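Local structure of glycosyl transferase family 8 (Streptococcus pneumoniae, 5GVW) at residues Y104-L109 against I225-S230; L347-D352 against I370-T375; L121-N126 against Q188-E193; L55-G60 against Y269-Q274. The protein transfers galactose from UDP-galactose to the terminal glucose of already glycosylated serine-rich repeat protein PsrP, probably with manganese as cofactor. All blocks are in the same frame, centred on the assembly; numbering follows the deposited sequence.

Contact 1: Y104-L109 against I225-S230; sequences YLDSDL and ILHYIS. With MN (manganese (II) ion), chain E.
The DXD motif of a GT-A glycosyltransferase, Asp106-Ser107-Asp108, faces His227 of 225-230 around a manganese ion. Asp106 offers the metal a single oxygen, OD2 at 2.5 Å from manganese, whereas Asp108 straddles it, with OD1 at 2.6 Å and OD2 at 2.7 Å from manganese. A water 2.5 Å from the ion takes a further position. The imidazole comes from the second segment: NE2 of His227 lies 3.0 Å from manganese, long for a coordination bond, and the ring plane is 76° from the Asp106 carboxylate and 71° from that of Asp108. Asp106 is also gripped at its other oxygen, since Tyr104 OH donates to the anti lone pair of Asp106 OD1 at 2.6 Å and Arg90 adds a salt bridge. Asp106, Ser107 and 227-230 probably also line the UDP site. The two backbones also pair: Leu109 and His227 form an antiparallel non-hydrogen-bonded pair, and Tyr228 N donates to Asp108 O at 2.9 Å. With CG anti to the backbone N (chi1 -177°), His227 swings its ring to the metal, and Ile229 CG2 lies over the centre of one face, 3.3 Å above the ring plane.

Contact 2: L347-D352 against I370-T375; sequences LDLNHD and IAFDNT
The His351 ring and the Asn374 amide are turned 71° against each other, and neither presents a clean face or edge to its partner: His351 CE1 meets Asn374 ND2 obliquely at 3.3 Å. They share an acceptor, His351 NE2 and Asn374 ND2 both being hydrogen-bonded to Glu290 OE1, which is consistent with their closeness. The Phe372 ring is likewise met at a slant, by one methyl of Leu349, whose CD2 stands 3.6 Å from Phe372 CD2; Met397 of helix 395-403 packs on both residues.

These segments run off the ends of two neighbouring parallel strands, 345-348 and 369-372, joined through helix 356-364 as a beta-alpha-beta unit. Leu347 and Ile370 pair in register and their side chains lie alongside, pointing the same way, with Leu347 CD2 3.7 Å from Ile370 CG1. Asp348 N donates almost straight to Ile370 O (2.9 Å, 166° at the hydrogen). Beyond the strands, 372-375 folds back in a type I turn closed by Thr375 N to Phe372 O at 2.8 Å. Thr375 holds OG1 anti to its backbone N (chi1 -152°), which directs it at two carbonyls, Leu349 O at 3.0 Å, a weak and unsettled bond, and Asn350 O at 2.8 Å.

The buried Asp348 carboxylate is satisfied from outside the two segments, OD1 by a salt bridge to Lys354 and OD2 by the hydroxyls of Tyr385 and Tyr359. Lys354 NZ also bonds Asn350 O and Thr375 O, so one ammonium group ties both segments together, and its charge probably helps keep Asp348 ionised.

Contact 3: L121-N126 against Q188-E193; sequences LDLGEN and QYSSLE
Strand 189-191, at one edge of the GT-A domain's mixed sheet, is overlaid by a type II' turn, Leu123 to Asn126, that leads into strand 128-132. Gln188 enters first through its backbone: its carbonyl carbon C lies 3.6 Å from Asn126 ND2. At Tyr189 the same amide nitrogen comes closer, Asn126 ND2 being 3.4 Å from Tyr189 C, while the tyrosine ring departs on the other side to meet Phe141 edge-to-face. Ser190 has the largest share on this segment. Asn126 CG rests 3.4 Å from Ser190 N, and the amide oxygen Asn126 OD1 is 3.4 Å from Ser190 CB, so the Asn126 amide leans on the 189-190 peptide by packing without a hydrogen bond to it. That peptide's strand is tied instead to 128-132, through backbone bonds of Ser190 with Leu128 and Ala130. With chi1 at 44°, Ser190 OG sits between the backbone N and the carbonyl carbon and turns toward leucine methyls, Leu123 CD2 at 3.7 Å from OG; it is buried here without any polar partner in the model. Across from it the turn is closed by Asn126 N to Leu123 O at 2.8 Å, and an Asx turn braces its start, Gly124 N donating to Asp122 OD1 at 3.0 Å.

Contact 4: L55-G60 against Y269-Q274; sequences LQEMGG and YPSKSQ
Tyr269 lays one face of its ring over Gly59, whose CA stands 3.7 Å from the ring centroid and only 11° off the ring normal, a CH-pi contact. Gly59 is the C-prime residue of the Schellman motif that ends helix 45-57: Gly60 N donates to Leu55 O at 2.7 Å and Gly59 N to Gln56 O at 2.8 Å. The next helical carbonyl is taken by the incoming chain, Tyr269 N donating to Glu57 O at 3.1 Å from a position tilted out of the carbonyl plane. Further along, Gln56 extends its chain beyond CG and across Lys272, so that Gln56 OE1 accepts from Lys272 N at 3.0 Å, nearly straight at 174°. A water also links the segments, donating to Glu57 OE1 at 2.9 Å and accepting from Ser271 N at 3.1 Å. The phenol end of Tyr269 belongs to a different partner, His33, to which OH is hydrogen-bonded, and the His33 ring stands nearly perpendicular to the tyrosine ring. Around this junction Glu57 and Met58 pack on helix 255-264 and Met58 also touches helix 17-30, while segment 269-274 runs over the helix end toward strand 278-283, the first in sequence of the parallel sheet.

Contact 1 is the metal site, and contact 3 is its closest companion: their centres lie 20 Å apart, their nearest atoms about 7 Å, and both reach the seven-stranded sheet of the GT-A domain. Contact 3 is nested in the chain loop that contact 1 closes, and contact 1 in the loop closed by contact 4. Contact 4, centred 26 Å from contact 1, joins a helix of the GT-A domain to the chain heading for the six-stranded parallel sheet. Contact 2 belongs to that sheet, 48 Å from contact 1 between centres and across the chain's centre from it; contact 4 comes nearest to it, about 16 Å between nearest atoms. Contacts 2, 3 and 4 lie away from the metal and nucleotide site and join parts of the fold.

Contact 1: Y104-L109 against I225-S230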
loop_
_atom_site.group_PDB
_atom_site.type_symbol
_atom_site.label_atom_id
_atom_site.label_comp_id
_atom_site.label_asym_id
_atom_site.label_seq_id
_atom_site.Cartn_x
_atom_site.Cartn_y
_atom_site.Cartn_z
ATOM N N TYR A 104 -17.614 15.187 1.243
ATOM C CA TYR A 104 -16.862 14.303 0.341
ATOM C C TYR A 104 -15.384 14.708 0.308
ATOM O O TYR A 104 -15.061 15.910 0.320
ATOM C CB TYR A 104 -17.386 14.326 -1.094
ATOM C CG TYR A 104 -16.415 13.625 -2.006
ATOM C CD1 TYR A 104 -16.386 12.225 -2.097
ATOM C CD2 TYR A 104 -15.444 14.347 -2.679
ATOM C CE1 TYR A 104 -15.462 11.577 -2.906
ATOM C CE2 TYR A 104 -14.509 13.716 -3.473
ATOM C CZ TYR A 104 -14.518 12.334 -3.606
ATOM O OH TYR A 104 -13.554 11.754 -4.419
ATOM N N LEU A 105 -14.507 13.704 0.213
ATOM C CA LEU A 105 -13.059 13.924 0.110
ATOM C C LEU A 105 -12.395 12.969 -0.898
ATOM O O LEU A 105 -12.536 11.739 -0.829
ATOM C CB LEU A 105 -12.353 13.781 1.477
ATOM C CG LEU A 105 -12.677 14.670 2.680
ATOM C CD1 LEU A 105 -11.865 14.251 3.903
ATOM C CD2 LEU A 105 -12.415 16.134 2.423
ATOM N N ASP A 106 -11.661 13.563 -1.831
ATOM C CA ASP A 106 -10.651 12.864 -2.628
ATOM C C ASP A 106 -9.634 12.214 -1.710
ATOM O O ASP A 106 -9.448 12.665 -0.560
ATOM C CB ASP A 106 -9.943 13.847 -3.560
ATOM C CG ASP A 106 -10.515 13.852 -4.974
ATOM O OD1 ASP A 106 -11.611 13.312 -5.206
ATOM O OD2 ASP A 106 -9.836 14.419 -5.859
ATOM N N SER A 107 -9.008 11.142 -2.208
ATOM C CA SER A 107 -8.016 10.360 -1.431
ATOM C C SER A 107 -6.544 10.787 -1.679
ATOM O O SER A 107 -5.626 10.328 -0.987
ATOM C CB SER A 107 -8.213 8.860 -1.668
ATOM O OG SER A 107 -8.372 8.572 -3.041
ATOM N N ASP A 108 -6.352 11.701 -2.637
ATOM C CA ASP A 108 -5.048 12.290 -2.936
ATOM C C ASP A 108 -4.814 13.583 -2.136
ATOM O O ASP A 108 -4.494 14.605 -2.703
ATOM C CB ASP A 108 -4.881 12.505 -4.459
ATOM C CG ASP A 108 -5.918 13.466 -5.069
ATOM O OD1 ASP A 108 -7.154 13.367 -4.878
ATOM O OD2 ASP A 108 -5.464 14.327 -5.811
ATOM N N LEU A 109 -4.954 13.512 -0.806
ATOM C CA LEU A 109 -4.976 14.708 0.035
ATOM C C LEU A 109 -4.700 14.484 1.515
ATOM O O LEU A 109 -4.803 13.367 2.053
ATOM C CB LEU A 109 -6.303 15.450 -0.124
ATOM C CG LEU A 109 -7.628 14.915 0.396
ATOM C CD1 LEU A 109 -7.796 15.042 1.900
ATOM C CD2 LEU A 109 -8.765 15.699 -0.268
ATOM N N ILE A 225 -6.510 21.764 4.275
ATOM C CA ILE A 225 -6.628 20.627 3.366
ATOM C C ILE A 225 -5.716 20.793 2.151
ATOM O O ILE A 225 -5.958 21.639 1.282
ATOM C CB ILE A 225 -8.093 20.365 2.946
ATOM C CG1 ILE A 225 -8.910 19.908 4.162
ATOM C CG2 ILE A 225 -8.183 19.278 1.881
ATOM C CD1 ILE A 225 -10.412 19.821 3.940
ATOM N N LEU A 226 -4.672 19.967 2.095
ATOM C CA LEU A 226 -3.756 19.948 0.970
ATOM C C LEU A 226 -4.226 18.918 -0.049
ATOM O O LEU A 226 -4.479 17.782 0.295
ATOM C CB LEU A 226 -2.343 19.632 1.459
ATOM C CG LEU A 226 -1.683 20.760 2.251
ATOM C CD1 LEU A 226 -0.474 20.233 3.036
ATOM C CD2 LEU A 226 -1.272 21.895 1.306
ATOM N N HIS A 227 -4.334 19.318 -1.302
ATOM C CA HIS A 227 -4.912 18.469 -2.308
ATOM C C HIS A 227 -3.923 18.331 -3.462
ATOM O O HIS A 227 -3.746 19.245 -4.257
ATOM C CB HIS A 227 -6.247 19.041 -2.780
ATOM C CG HIS A 227 -6.946 18.171 -3.779
ATOM N ND1 HIS A 227 -7.936 18.633 -4.616
ATOM C CD2 HIS A 227 -6.774 16.868 -4.086
ATOM C CE1 HIS A 227 -8.359 17.642 -5.376
ATOM N NE2 HIS A 227 -7.663 16.562 -5.079
ATOM N N TYR A 228 -3.298 17.163 -3.547
ATOM C CA TYR A 228 -2.225 16.917 -4.477
ATOM C C TYR A 228 -2.744 16.517 -5.851
ATOM O O TYR A 228 -2.545 15.393 -6.289
ATOM C CB TYR A 228 -1.301 15.847 -3.917
ATOM C CG TYR A 228 -0.582 16.256 -2.655
ATOM C CD1 TYR A 228 0.609 16.963 -2.706
ATOM C CD2 TYR A 228 -1.081 15.928 -1.420
ATOM C CE1 TYR A 228 1.277 17.326 -1.554
ATOM C CE2 TYR A 228 -0.422 16.284 -0.264
ATOM C CZ TYR A 228 0.748 16.988 -0.332
ATOM O OH TYR A 228 1.387 17.348 0.833
ATOM N N ILE A 229 -3.365 17.458 -6.552
ATOM C CA ILE A 229 -3.908 17.183 -7.903
ATOM C C ILE A 229 -2.810 16.976 -8.916
ATOM O O ILE A 229 -1.665 17.394 -8.689
ATOM C CB ILE A 229 -4.874 18.289 -8.428
ATOM C CG1 ILE A 229 -4.140 19.571 -8.870
ATOM C CG2 ILE A 229 -5.912 18.642 -7.368
ATOM C CD1 ILE A 229 -5.023 20.563 -9.630
ATOM N N SER A 230 -3.218 16.374 -10.036
ATOM C CA SER A 230 -2.400 16.097 -11.247
ATOM C C SER A 230 -1.574 14.805 -11.168
ATOM O O SER A 230 -1.514 14.169 -10.125
ATOM C CB SER A 230 -1.468 17.257 -11.572
ATOM O OG SER A 230 -0.318 17.203 -10.752
HETATM MN MN MN E . -7.758 14.486 -7.190
HETATM O O HOH W 1 -8.241 14.673 -9.636
#

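Contact 2: L347-D352 against I370-T375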
loop_
_atom_site.group_PDB
_atom_site.type_symbol
_atom_site.label_atom_id
_atom_site.label_comp_id
_atom_site.label_asym_id
_atom_site.label_seq_id
_atom_site.Cartn_x
_atom_site.Cartn_y
_atom_site.Cartn_z
ATOM N N LEU A 347 -25.656 -24.850 5.893
ATOM C CA LEU A 347 -26.930 -24.236 5.542
ATOM C C LEU A 347 -27.179 -24.572 4.094
ATOM O O LEU A 347 -26.502 -24.082 3.225
ATOM C CB LEU A 347 -26.861 -22.730 5.752
ATOM C CG LEU A 347 -26.453 -22.284 7.160
ATOM C CD1 LEU A 347 -26.380 -20.768 7.205
ATOM C CD2 LEU A 347 -27.406 -22.760 8.244
ATOM N N ASP A 348 -28.128 -25.449 3.825
ATOM C CA ASP A 348 -28.369 -25.908 2.449
ATOM C C ASP A 348 -29.389 -24.937 1.851
ATOM O O ASP A 348 -30.579 -25.230 1.799
ATOM C CB ASP A 348 -28.850 -27.370 2.418
ATOM C CG ASP A 348 -29.042 -27.903 0.999
ATOM O OD1 ASP A 348 -28.668 -27.222 0.041
ATOM O OD2 ASP A 348 -29.599 -29.002 0.831
ATOM N N LEU A 349 -28.891 -23.770 1.451
ATOM C CA LEU A 349 -29.698 -22.649 0.969
ATOM C C LEU A 349 -29.645 -22.432 -0.549
ATOM O O LEU A 349 -30.409 -21.629 -1.066
ATOM C CB LEU A 349 -29.264 -21.349 1.663
ATOM C CG LEU A 349 -29.027 -21.396 3.167
ATOM C CD1 LEU A 349 -28.512 -20.093 3.744
ATOM C CD2 LEU A 349 -30.314 -21.772 3.837
ATOM N N ASN A 350 -28.760 -23.107 -1.271
ATOM C CA ASN A 350 -28.619 -22.809 -2.716
ATOM C C ASN A 350 -29.837 -23.300 -3.489
ATOM O O ASN A 350 -30.518 -24.198 -3.042
ATOM C CB ASN A 350 -27.297 -23.310 -3.335
ATOM C CG ASN A 350 -27.088 -24.809 -3.196
ATOM O OD1 ASN A 350 -27.098 -25.350 -2.094
ATOM N ND2 ASN A 350 -26.848 -25.485 -4.328
ATOM N N HIS A 351 -30.089 -22.687 -4.637
ATOM C CA HIS A 351 -31.326 -22.855 -5.375
ATOM C C HIS A 351 -31.144 -23.867 -6.496
ATOM O O HIS A 351 -31.127 -23.551 -7.686
ATOM C CB HIS A 351 -31.889 -21.512 -5.868
ATOM C CG HIS A 351 -32.877 -20.890 -4.925
ATOM N ND1 HIS A 351 -34.199 -20.702 -5.254
ATOM C CD2 HIS A 351 -32.737 -20.421 -3.661
ATOM C CE1 HIS A 351 -34.827 -20.132 -4.239
ATOM N NE2 HIS A 351 -33.965 -19.956 -3.258
ATOM N N ASP A 352 -31.004 -25.107 -6.045
ATOM C CA ASP A 352 -31.164 -26.316 -6.847
ATOM C C ASP A 352 -30.335 -26.338 -8.118
ATOM O O ASP A 352 -30.240 -25.370 -8.873
ATOM C CB ASP A 352 -32.651 -26.591 -7.139
ATOM C CG ASP A 352 -33.472 -26.790 -5.863
ATOM O OD1 ASP A 352 -33.384 -27.895 -5.275
ATOM O OD2 ASP A 352 -34.191 -25.837 -5.457
ATOM N N ILE A 370 -29.266 -27.920 7.873
ATOM C CA ILE A 370 -30.627 -27.398 7.825
ATOM C C ILE A 370 -30.956 -26.758 6.464
ATOM O O ILE A 370 -30.066 -26.531 5.622
ATOM C CB ILE A 370 -30.924 -26.427 8.996
ATOM C CG1 ILE A 370 -30.030 -25.198 8.952
ATOM C CG2 ILE A 370 -30.770 -27.160 10.328
ATOM C CD1 ILE A 370 -30.338 -24.203 10.050
ATOM N N ALA A 371 -32.243 -26.500 6.245
ATOM C CA ALA A 371 -32.695 -25.834 5.032
ATOM C C ALA A 371 -33.994 -25.061 5.212
ATOM O O ALA A 371 -34.636 -25.109 6.269
ATOM C CB ALA A 371 -32.818 -26.826 3.874
ATOM N N PHE A 372 -34.295 -24.266 4.192
ATOM C CA PHE A 372 -35.603 -23.667 4.005
ATOM C C PHE A 372 -36.469 -24.623 3.217
ATOM O O PHE A 372 -35.968 -25.304 2.335
ATOM C CB PHE A 372 -35.525 -22.309 3.272
ATOM C CG PHE A 372 -34.951 -21.201 4.105
ATOM C CD1 PHE A 372 -35.611 -20.759 5.251
ATOM C CD2 PHE A 372 -33.753 -20.589 3.752
ATOM C CE1 PHE A 372 -35.070 -19.736 6.031
ATOM C CE2 PHE A 372 -33.217 -19.575 4.530
ATOM C CZ PHE A 372 -33.872 -19.145 5.666
ATOM N N ASP A 373 -37.769 -24.627 3.527
ATOM C CA ASP A 373 -38.790 -25.392 2.785
ATOM C C ASP A 373 -38.652 -25.326 1.274
ATOM O O ASP A 373 -38.955 -26.296 0.601
ATOM C CB ASP A 373 -40.245 -24.999 3.188
ATOM C CG ASP A 373 -40.551 -23.475 3.043
ATOM O OD1 ASP A 373 -40.211 -22.839 2.016
ATOM O OD2 ASP A 373 -41.146 -22.891 3.984
ATOM N N ASN A 374 -38.205 -24.198 0.727
ATOM C CA ASN A 374 -38.058 -24.069 -0.737
ATOM C C ASN A 374 -36.668 -24.408 -1.256
ATOM O O ASN A 374 -36.359 -24.166 -2.428
ATOM C CB ASN A 374 -38.497 -22.674 -1.220
ATOM C CG ASN A 374 -37.490 -21.568 -0.890
ATOM O OD1 ASN A 374 -37.075 -21.381 0.263
ATOM N ND2 ASN A 374 -37.127 -20.799 -1.908
ATOM N N THR A 375 -35.836 -25.004 -0.411
ATOM C CA THR A 375 -34.451 -25.189 -0.785
ATOM C C THR A 375 -33.856 -26.569 -0.400
ATOM O O THR A 375 -32.634 -26.727 -0.333
ATOM C CB THR A 375 -33.664 -23.949 -0.299
ATOM O OG1 THR A 375 -32.533 -23.733 -1.132
ATOM C CG2 THR A 375 -33.277 -24.072 1.107
#

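Contact 3: L121-N126 against Q188-E193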
loop_
_atom_site.group_PDB
_atom_site.type_symbol
_atom_site.label_atom_id
_atom_site.label_comp_id
_atom_site.label_asym_id
_atom_site.label_seq_id
_atom_site.Cartn_x
_atom_site.Cartn_y
_atom_site.Cartn_z
ATOM N N LEU A 121 -20.560 24.576 8.692
ATOM C CA LEU A 121 -21.002 25.561 7.713
ATOM C C LEU A 121 -22.424 25.288 7.199
ATOM O O LEU A 121 -22.755 24.167 6.800
ATOM C CB LEU A 121 -20.022 25.601 6.552
ATOM C CG LEU A 121 -20.134 26.764 5.551
ATOM C CD1 LEU A 121 -18.744 27.252 5.156
ATOM C CD2 LEU A 121 -20.934 26.368 4.310
ATOM N N ASP A 122 -23.247 26.340 7.210
ATOM C CA ASP A 122 -24.642 26.283 6.765
ATOM C C ASP A 122 -24.691 26.414 5.243
ATOM O O ASP A 122 -24.205 27.389 4.674
ATOM C CB ASP A 122 -25.463 27.405 7.432
ATOM C CG ASP A 122 -26.938 27.071 7.541
ATOM O OD1 ASP A 122 -27.493 26.484 6.591
ATOM O OD2 ASP A 122 -27.543 27.409 8.581
ATOM N N LEU A 123 -25.259 25.417 4.586
ATOM C CA LEU A 123 -25.392 25.446 3.139
ATOM C C LEU A 123 -26.659 26.155 2.701
ATOM O O LEU A 123 -26.802 26.481 1.519
ATOM C CB LEU A 123 -25.378 24.021 2.572
ATOM C CG LEU A 123 -24.074 23.226 2.749
ATOM C CD1 LEU A 123 -24.333 21.751 2.477
ATOM C CD2 LEU A 123 -22.959 23.754 1.849
ATOM N N GLY A 124 -27.580 26.374 3.639
ATOM C CA GLY A 124 -28.887 26.912 3.310
ATOM C C GLY A 124 -29.492 26.028 2.248
ATOM O O GLY A 124 -29.535 24.813 2.418
ATOM N N GLU A 125 -29.909 26.628 1.137
ATOM C CA GLU A 125 -30.496 25.883 0.015
ATOM C C GLU A 125 -29.496 25.585 -1.099
ATOM O O GLU A 125 -29.893 25.121 -2.182
ATOM C CB GLU A 125 -31.712 26.639 -0.554
ATOM C CG GLU A 125 -32.844 26.897 0.452
ATOM C CD GLU A 125 -33.336 25.634 1.161
ATOM O OE1 GLU A 125 -33.409 25.648 2.426
ATOM O OE2 GLU A 125 -33.622 24.625 0.457
ATOM N N ASN A 126 -28.206 25.842 -0.853
ATOM C CA ASN A 126 -27.171 25.376 -1.763
ATOM C C ASN A 126 -27.074 23.822 -1.747
ATOM O O ASN A 126 -27.119 23.200 -0.696
ATOM C CB ASN A 126 -25.821 26.029 -1.433
ATOM C CG ASN A 126 -25.779 27.519 -1.778
ATOM O OD1 ASN A 126 -25.574 28.359 -0.901
ATOM N ND2 ASN A 126 -25.942 27.844 -3.067
ATOM N N GLN A 188 -25.166 27.384 -8.322
ATOM C CA GLN A 188 -25.990 26.826 -7.248
ATOM C C GLN A 188 -25.209 26.153 -6.117
ATOM O O GLN A 188 -25.693 25.202 -5.502
ATOM C CB GLN A 188 -27.053 25.887 -7.843
ATOM C CG GLN A 188 -28.392 25.979 -7.110
ATOM C CD GLN A 188 -29.594 25.554 -7.943
ATOM O OE1 GLN A 188 -29.458 25.075 -9.076
ATOM N NE2 GLN A 188 -30.788 25.731 -7.374
ATOM N N TYR A 189 -24.032 26.697 -5.806
ATOM C CA TYR A 189 -23.225 26.242 -4.673
ATOM C C TYR A 189 -22.666 27.418 -3.890
ATOM O O TYR A 189 -22.392 28.448 -4.480
ATOM C CB TYR A 189 -22.084 25.355 -5.167
ATOM C CG TYR A 189 -21.125 25.983 -6.161
ATOM C CD1 TYR A 189 -19.894 26.514 -5.746
ATOM C CD2 TYR A 189 -21.417 25.994 -7.532
ATOM C CE1 TYR A 189 -19.007 27.074 -6.663
ATOM C CE2 TYR A 189 -20.538 26.542 -8.455
ATOM C CZ TYR A 189 -19.342 27.098 -8.018
ATOM O OH TYR A 189 -18.469 27.639 -8.934
ATOM N N SER A 190 -22.509 27.275 -2.570
ATOM C CA SER A 190 -21.762 28.269 -1.790
ATOM C C SER A 190 -20.260 28.001 -1.956
ATOM O O SER A 190 -19.863 26.943 -2.440
ATOM C CB SER A 190 -22.188 28.333 -0.307
ATOM O OG SER A 190 -22.354 27.067 0.294
ATOM N N SER A 191 -19.435 28.973 -1.583
ATOM C CA SER A 191 -17.991 28.855 -1.773
ATOM C C SER A 191 -17.256 28.468 -0.510
ATOM O O SER A 191 -17.646 28.839 0.602
ATOM C CB SER A 191 -17.376 30.131 -2.342
ATOM O OG SER A 191 -17.258 30.004 -3.749
ATOM N N LEU A 192 -16.176 27.717 -0.735
ATOM C CA LEU A 192 -15.227 27.353 0.291
ATOM C C LEU A 192 -13.978 28.181 0.042
ATOM O O LEU A 192 -13.612 28.403 -1.118
ATOM C CB LEU A 192 -14.880 25.863 0.200
ATOM C CG LEU A 192 -15.881 24.798 0.640
ATOM C CD1 LEU A 192 -15.327 23.401 0.408
ATOM C CD2 LEU A 192 -16.189 24.988 2.118
ATOM N N GLU A 193 -13.346 28.628 1.128
ATOM C CA GLU A 193 -12.061 29.296 1.051
ATOM C C GLU A 193 -11.037 28.289 0.552
ATOM O O GLU A 193 -11.176 27.103 0.802
ATOM C CB GLU A 193 -11.597 29.792 2.414
ATOM C CG GLU A 193 -12.500 30.790 3.107
ATOM C CD GLU A 193 -12.551 30.522 4.593
ATOM O OE1 GLU A 193 -11.455 30.541 5.223
ATOM O OE2 GLU A 193 -13.678 30.259 5.109
#

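Contact 4: L55-G60 against Y269-Q274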
loop_
_atom_site.group_PDB
_atom_site.type_symbol
_atom_site.label_atom_id
_atom_site.label_comp_id
_atom_site.label_asym_id
_atom_site.label_seq_id
_atom_site.Cartn_x
_atom_site.Cartn_y
_atom_site.Cartn_z
ATOM N N LEU A 55 -11.574 3.965 14.050
ATOM C CA LEU A 55 -12.589 5.037 13.974
ATOM C C LEU A 55 -13.531 5.034 15.180
ATOM O O LEU A 55 -13.819 6.084 15.752
ATOM C CB LEU A 55 -13.410 4.942 12.669
ATOM C CG LEU A 55 -12.930 5.719 11.427
ATOM C CD1 LEU A 55 -12.935 7.220 11.676
ATOM C CD2 LEU A 55 -11.566 5.261 10.962
ATOM N N GLN A 56 -13.976 3.837 15.569
ATOM C CA GLN A 56 -14.873 3.658 16.714
ATOM C C GLN A 56 -14.248 4.045 18.043
ATOM O O GLN A 56 -14.902 4.701 18.863
ATOM C CB GLN A 56 -15.323 2.221 16.791
ATOM C CG GLN A 56 -16.288 1.858 15.699
ATOM C CD GLN A 56 -16.678 0.406 15.750
ATOM O OE1 GLN A 56 -16.268 -0.336 16.651
ATOM N NE2 GLN A 56 -17.476 -0.015 14.777
ATOM N N GLU A 57 -12.983 3.648 18.230
ATOM C CA GLU A 57 -12.204 4.008 19.418
ATOM C C GLU A 57 -12.050 5.527 19.546
ATOM O O GLU A 57 -11.853 6.051 20.642
ATOM C CB GLU A 57 -10.835 3.284 19.433
ATOM C CG GLU A 57 -10.934 1.762 19.676
ATOM C CD GLU A 57 -9.597 1.006 19.768
ATOM O OE1 GLU A 57 -9.665 -0.223 19.958
ATOM O OE2 GLU A 57 -8.493 1.594 19.662
ATOM N N MET A 58 -12.156 6.224 18.416
ATOM C CA MET A 58 -12.208 7.675 18.382
ATOM C C MET A 58 -13.624 8.254 18.365
ATOM O O MET A 58 -13.802 9.440 18.112
ATOM C CB MET A 58 -11.409 8.149 17.185
ATOM C CG MET A 58 -9.921 7.969 17.397
ATOM S SD MET A 58 -8.955 8.550 16.005
ATOM C CE MET A 58 -9.382 7.275 14.822
ATOM N N GLY A 59 -14.616 7.433 18.697
ATOM C CA GLY A 59 -16.015 7.860 18.762
ATOM C C GLY A 59 -16.703 7.894 17.416
ATOM O O GLY A 59 -17.728 8.547 17.256
ATOM N N GLY A 60 -16.146 7.162 16.459
ATOM C CA GLY A 60 -16.632 7.179 15.070
ATOM C C GLY A 60 -17.057 5.806 14.564
ATOM O O GLY A 60 -17.536 4.969 15.330
ATOM N N TYR A 269 -13.348 5.397 23.289
ATOM C CA TYR A 269 -14.622 4.668 23.280
ATOM C C TYR A 269 -14.284 3.198 23.091
ATOM O O TYR A 269 -13.298 2.882 22.426
ATOM C CB TYR A 269 -15.498 5.142 22.108
ATOM C CG TYR A 269 -16.086 6.535 22.271
ATOM C CD1 TYR A 269 -15.261 7.655 22.408
ATOM C CD2 TYR A 269 -17.475 6.742 22.280
ATOM C CE1 TYR A 269 -15.784 8.927 22.575
ATOM C CE2 TYR A 269 -18.010 8.019 22.432
ATOM C CZ TYR A 269 -17.156 9.103 22.587
ATOM O OH TYR A 269 -17.651 10.372 22.738
ATOM N N PRO A 270 -15.077 2.282 23.676
ATOM C CA PRO A 270 -14.815 0.865 23.375
ATOM C C PRO A 270 -15.175 0.518 21.913
ATOM O O PRO A 270 -16.057 1.164 21.327
ATOM C CB PRO A 270 -15.735 0.131 24.357
ATOM C CG PRO A 270 -16.877 1.078 24.563
ATOM C CD PRO A 270 -16.252 2.447 24.554
ATOM N N SER A 271 -14.493 -0.474 21.339
ATOM C CA SER A 271 -14.812 -0.968 19.990
ATOM C C SER A 271 -15.828 -2.118 20.031
ATOM O O SER A 271 -15.900 -2.855 21.020
ATOM C CB SER A 271 -13.546 -1.436 19.265
ATOM O OG SER A 271 -13.057 -2.664 19.793
ATOM N N LYS A 272 -16.583 -2.278 18.939
ATOM C CA LYS A 272 -17.504 -3.412 18.742
ATOM C C LYS A 272 -16.758 -4.641 18.190
ATOM O O LYS A 272 -17.091 -5.123 17.102
ATOM C CB LYS A 272 -18.663 -3.041 17.780
ATOM C CG LYS A 272 -19.354 -1.708 18.053
ATOM C CD LYS A 272 -20.813 -1.670 17.564
ATOM C CE LYS A 272 -21.315 -0.259 17.234
ATOM N NZ LYS A 272 -20.923 0.795 18.219
ATOM N N SER A 273 -15.760 -5.144 18.929
ATOM C CA SER A 273 -15.036 -6.376 18.545
ATOM C C SER A 273 -15.915 -7.586 18.881
ATOM O O SER A 273 -15.789 -8.214 19.942
ATOM C CB SER A 273 -13.639 -6.480 19.193
ATOM O OG SER A 273 -12.650 -5.797 18.433
ATOM N N GLN A 274 -16.840 -7.857 17.964
ATOM C CA GLN A 274 -17.672 -9.055 17.968
ATOM C C GLN A 274 -16.749 -10.255 17.735
ATOM O O GLN A 274 -15.839 -10.183 16.900
ATOM C CB GLN A 274 -18.712 -8.942 16.834
ATOM C CG GLN A 274 -19.614 -10.153 16.587
ATOM C CD GLN A 274 -20.997 -10.023 17.216
ATOM O OE1 GLN A 274 -21.765 -9.117 16.871
ATOM N NE2 GLN A 274 -21.330 -10.941 18.130
HETATM O O HOH W 2 -11.477 -0.751 22.130
#